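Local structure of periplasmic binding protein (Veillonella parvula, 4N01) at residues F212-D218 / W251-W256. The protein probably binds a small solute in the periplasm and hands it to a membrane transporter, as solute-binding proteins of this family do. Sequence-based numbering, arbitrary orientation. Where two conformers were deposited one is given.
Sequences FIYDSED and WAKGSW
Phe212, Tyr214 and Trp256 form an aromatic cluster in the C-terminal α/β lobe of this periplasmic binding protein fold, where strand 209-214 of the lobe's four-stranded parallel sheet passes the start of helix 256-262. The indole reaches the cluster with the far rim of its six-membered ring. Its CH2 meets the edge of the tyrosine ring, 3.6 Å from Tyr214 CE1, and the two rings lie rim to rim, their planes 22° apart. On the next corner, Trp256 CZ3 touches Phe212 CE2 at 4.0 Å; there the planes are turned by 53°, and the approach is oblique. Leu295 also packs on the indole, while Ile289 of helix 280-290 packs on Tyr214.

The second apolar patch belongs to Trp251: with CG anti to the carbonyl carbon, it sends its ring toward 212-218, against Ile213 and Asp215. Its CZ3 meets Ile213 CG2 at 4.0 Å and comes nearly as close to Asp215 CB, so the residues on either side of Tyr214 in the sequence share one corner of the indole. Phe222 and Ala224 of strand 221-224, which lies between 216-217 and 251-253 in a small antiparallel sheet, also touch Trp251.

Polar groups border the aromatic cluster. Tyr214 OH donates to Glu217 OE1 at 2.8 Å, on the anti side of the carboxylate and 29° out of its plane, while OE2 forms a salt bridge with Lys288. A phenylalanine in place of Tyr214 would probably leave Glu217 OE1 without its hydroxyl mate and the carboxylate less firmly oriented. Farther along, Lys253 CE lies 3.8 Å from Asp218 O. In the plane of the indole, at its edge, Glu217 OE1 stands 3.5 Å from Trp256 CZ2.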
ATOM      1  N   PHE A 212       7.783 -15.746   2.631  1.00 15.33           N
ATOM      2  CA  PHE A 212       7.640 -15.603   1.192  1.00  9.33           C
ATOM      3  C   PHE A 212       6.262 -15.019   0.939  1.00 12.66           C
ATOM      4  O   PHE A 212       5.265 -15.486   1.494  1.00 14.28           O
ATOM      5  CB  PHE A 212       7.776 -16.973   0.515  1.00 14.36           C
ATOM      6  CG  PHE A 212       7.413 -16.970  -0.944  1.00 15.16           C
ATOM      7  CD1 PHE A 212       8.233 -16.339  -1.879  1.00 18.72           C
ATOM      8  CD2 PHE A 212       6.270 -17.614  -1.386  1.00 20.93           C
ATOM      9  CE1 PHE A 212       7.896 -16.341  -3.233  1.00 15.37           C
ATOM     10  CE2 PHE A 212       5.931 -17.626  -2.734  1.00 22.09           C
ATOM     11  CZ  PHE A 212       6.743 -16.987  -3.657  1.00 15.69           C
ATOM     12  N   ILE A 213       6.199 -13.968   0.132  1.00 13.18           N
ATOM     13  CA  ILE A 213       4.913 -13.367  -0.199  1.00 13.04           C
ATOM     14  C   ILE A 213       4.391 -13.932  -1.523  1.00 17.48           C
ATOM     15  O   ILE A 213       5.044 -13.819  -2.567  1.00 18.35           O
ATOM     16  CB  ILE A 213       5.010 -11.832  -0.304  1.00 19.55           C
ATOM     17  CG1 ILE A 213       5.414 -11.240   1.051  1.00 22.25           C
ATOM     18  CG2 ILE A 213       3.672 -11.270  -0.736  1.00 15.91           C
ATOM     19  CD1 ILE A 213       6.895 -11.096   1.238  1.00 26.75           C
ATOM     20  N   TYR A 214       3.207 -14.532  -1.478  1.00 15.62           N
ATOM     21  CA  TYR A 214       2.616 -15.164  -2.649  1.00 18.37           C
ATOM     22  C   TYR A 214       1.422 -14.317  -3.080  1.00 21.47           C
ATOM     23  O   TYR A 214       0.370 -14.322  -2.428  1.00 17.53           O
ATOM     24  CB  TYR A 214       2.199 -16.600  -2.297  1.00 17.21           C
ATOM     25  CG  TYR A 214       1.472 -17.394  -3.375  1.00 15.86           C
ATOM     26  CD1 TYR A 214       2.162 -18.267  -4.208  1.00 24.13           C
ATOM     27  CD2 TYR A 214       0.095 -17.300  -3.527  1.00 18.31           C
ATOM     28  CE1 TYR A 214       1.501 -19.013  -5.176  1.00 27.95           C
ATOM     29  CE2 TYR A 214      -0.572 -18.041  -4.490  1.00 22.65           C
ATOM     30  CZ  TYR A 214       0.136 -18.893  -5.310  1.00 23.81           C
ATOM     31  OH  TYR A 214      -0.537 -19.624  -6.258  1.00 24.11           O
ATOM     32  N   ASP A 215       1.590 -13.555  -4.156  1.00 17.46           N
ATOM     33  CA  ASP A 215       0.488 -12.737  -4.649  1.00 17.28           C
ATOM     34  C   ASP A 215      -0.452 -13.568  -5.495  1.00 19.76           C
ATOM     35  O   ASP A 215      -1.682 -13.511  -5.339  1.00 26.49           O
ATOM     36  CB  ASP A 215       1.007 -11.583  -5.494  1.00 25.11           C
ATOM     37  CG  ASP A 215      -0.116 -10.760  -6.087  1.00 30.38           C
ATOM     38  OD1 ASP A 215      -0.528  -9.767  -5.446  1.00 31.58           O
ATOM     39  OD2 ASP A 215      -0.605 -11.107  -7.188  1.00 34.22           O
ATOM     40  N   SER A 216       0.139 -14.329  -6.408  1.00 22.23           N
ATOM     41  CA  SER A 216      -0.607 -15.127  -7.363  1.00 20.89           C
ATOM     42  C   SER A 216       0.401 -15.970  -8.128  1.00 27.51           C
ATOM     43  O   SER A 216       1.609 -15.848  -7.915  1.00 24.63           O
ATOM     44  CB  SER A 216      -1.367 -14.220  -8.324  1.00 29.77           C
ATOM     45  OG  SER A 216      -0.486 -13.294  -8.941  1.00 29.41           O
ATOM     46  N   GLU A 217      -0.079 -16.828  -9.017  1.00 27.28           N
ATOM     47  CA  GLU A 217       0.835 -17.564  -9.877  1.00 29.91           C
ATOM     48  C   GLU A 217       0.254 -17.733 -11.264  1.00 28.45           C
ATOM     49  O   GLU A 217      -0.963 -17.765 -11.442  1.00 32.39           O
ATOM     50  CB  GLU A 217       1.208 -18.928  -9.278  1.00 33.11           C
ATOM     51  CG  GLU A 217       0.083 -19.955  -9.281  1.00 36.34           C
ATOM     52  CD  GLU A 217       0.543 -21.337  -8.827  1.00 40.69           C
ATOM     53  OE1 GLU A 217       0.928 -21.496  -7.645  1.00 33.79           O
ATOM     54  OE2 GLU A 217       0.523 -22.274  -9.655  1.00 42.09           O
ATOM     55  N   ASP A 218       1.137 -17.811 -12.251  1.00 33.00           N
ATOM     56  CA  ASP A 218       0.749 -18.113 -13.624  1.00 43.43           C
ATOM     57  C   ASP A 218       1.913 -18.925 -14.156  1.00 45.68           C
ATOM     58  O   ASP A 218       2.739 -18.420 -14.922  1.00 53.57           O
ATOM     59  CB  ASP A 218       0.561 -16.825 -14.429  1.00 52.04           C
ATOM     60  CG  ASP A 218      -0.313 -17.025 -15.654  1.00 65.24           C
ATOM     61  OD1 ASP A 218      -1.218 -17.885 -15.606  1.00 71.06           O
ATOM     62  OD2 ASP A 218      -0.100 -16.321 -16.664  1.00 70.95           O
ATOM     63  N   TRP A 251       7.677  -5.774  -7.272  1.00 18.10           N
ATOM     64  CA  TRP A 251       6.960  -7.015  -7.605  1.00 19.02           C
ATOM     65  C   TRP A 251       7.401  -7.554  -8.960  1.00 17.95           C
ATOM     66  O   TRP A 251       7.585  -6.788  -9.897  1.00 21.10           O
ATOM     67  CB  TRP A 251       5.442  -6.765  -7.676  1.00 17.48           C
ATOM     68  CG  TRP A 251       4.841  -6.258  -6.389  1.00 24.62           C
ATOM     69  CD1 TRP A 251       4.701  -4.951  -6.005  1.00 17.95           C
ATOM     70  CD2 TRP A 251       4.312  -7.053  -5.311  1.00 15.27           C
ATOM     71  NE1 TRP A 251       4.115  -4.886  -4.757  1.00 18.75           N
ATOM     72  CE2 TRP A 251       3.865  -6.162  -4.313  1.00 21.43           C
ATOM     73  CE3 TRP A 251       4.154  -8.430  -5.106  1.00 15.11           C
ATOM     74  CZ2 TRP A 251       3.278  -6.605  -3.118  1.00 20.00           C
ATOM     75  CZ3 TRP A 251       3.578  -8.867  -3.921  1.00 19.22           C
ATOM     76  CH2 TRP A 251       3.141  -7.953  -2.944  1.00 16.22           C
ATOM     77  N   ALA A 252       7.535  -8.873  -9.069  1.00 17.62           N
ATOM     78  CA  ALA A 252       7.886  -9.497 -10.342  1.00 19.06           C
ATOM     79  C   ALA A 252       7.691 -10.985 -10.218  1.00 18.63           C
ATOM     80  O   ALA A 252       7.440 -11.497  -9.133  1.00 17.19           O
ATOM     81  CB  ALA A 252       9.338  -9.206 -10.710  1.00 19.23           C
ATOM     82  N   LYS A 253       7.838 -11.681 -11.333  1.00 20.07           N
ATOM     83  CA  LYS A 253       7.781 -13.130 -11.312  1.00 23.80           C
ATOM     84  C   LYS A 253       9.033 -13.699 -10.661  1.00 22.09           C
ATOM     85  O   LYS A 253      10.133 -13.206 -10.892  1.00 27.82           O
ATOM     86  CB  LYS A 253       7.643 -13.675 -12.737  1.00 23.12           C
ATOM     87  CG  LYS A 253       6.212 -13.725 -13.256  1.00 39.78           C
ATOM     88  CD  LYS A 253       6.035 -14.873 -14.255  1.00 53.27           C
ATOM     89  CE  LYS A 253       4.576 -15.046 -14.670  1.00 55.31           C
ATOM     90  NZ  LYS A 253       4.083 -13.871 -15.433  1.00 61.78           N
ATOM     91  N   GLY A 254       8.859 -14.729  -9.840  1.00 21.33           N
ATOM     92  CA  GLY A 254       9.982 -15.448  -9.256  1.00 20.33           C
ATOM     93  C   GLY A 254       9.994 -16.865  -9.813  1.00 26.49           C
ATOM     94  O   GLY A 254       9.153 -17.217 -10.643  1.00 31.02           O
ATOM     95  N   SER A 255      10.957 -17.666  -9.360  0.53 24.26           N
ATOM     96  CA  SER A 255      11.007 -19.084  -9.689  0.53 23.60           C
ATOM     97  C   SER A 255      10.751 -19.887  -8.424  0.53 20.96           C
ATOM     98  O   SER A 255      11.229 -19.518  -7.348  0.53 16.28           O
ATOM     99  CB  SER A 255      12.374 -19.452 -10.265  0.53 30.60           C
ATOM    100  OG  SER A 255      12.522 -18.950 -11.583  0.53 32.20           O
ATOM    101  N   TRP A 256       9.989 -20.972  -8.540  1.00 19.57           N
ATOM    102  CA  TRP A 256       9.777 -21.855  -7.401  1.00 16.82           C
ATOM    103  C   TRP A 256      11.105 -22.437  -6.903  1.00 16.42           C
ATOM    104  O   TRP A 256      11.250 -22.691  -5.719  1.00 18.66           O
ATOM    105  CB  TRP A 256       8.814 -22.999  -7.754  1.00 20.53           C
ATOM    106  CG  TRP A 256       7.342 -22.614  -7.813  1.00 22.45           C
ATOM    107  CD1 TRP A 256       6.496 -22.775  -8.876  1.00 28.93           C
ATOM    108  CD2 TRP A 256       6.553 -22.020  -6.764  1.00 21.98           C
ATOM    109  NE1 TRP A 256       5.233 -22.316  -8.553  1.00 27.56           N
ATOM    110  CE2 TRP A 256       5.248 -21.844  -7.267  1.00 24.49           C
ATOM    111  CE3 TRP A 256       6.835 -21.607  -5.454  1.00 17.03           C
ATOM    112  CZ2 TRP A 256       4.220 -21.290  -6.505  1.00 20.91           C
ATOM    113  CZ3 TRP A 256       5.813 -21.053  -4.701  1.00 19.78           C
ATOM    114  CH2 TRP A 256       4.525 -20.900  -5.226  1.00 22.51           C
TER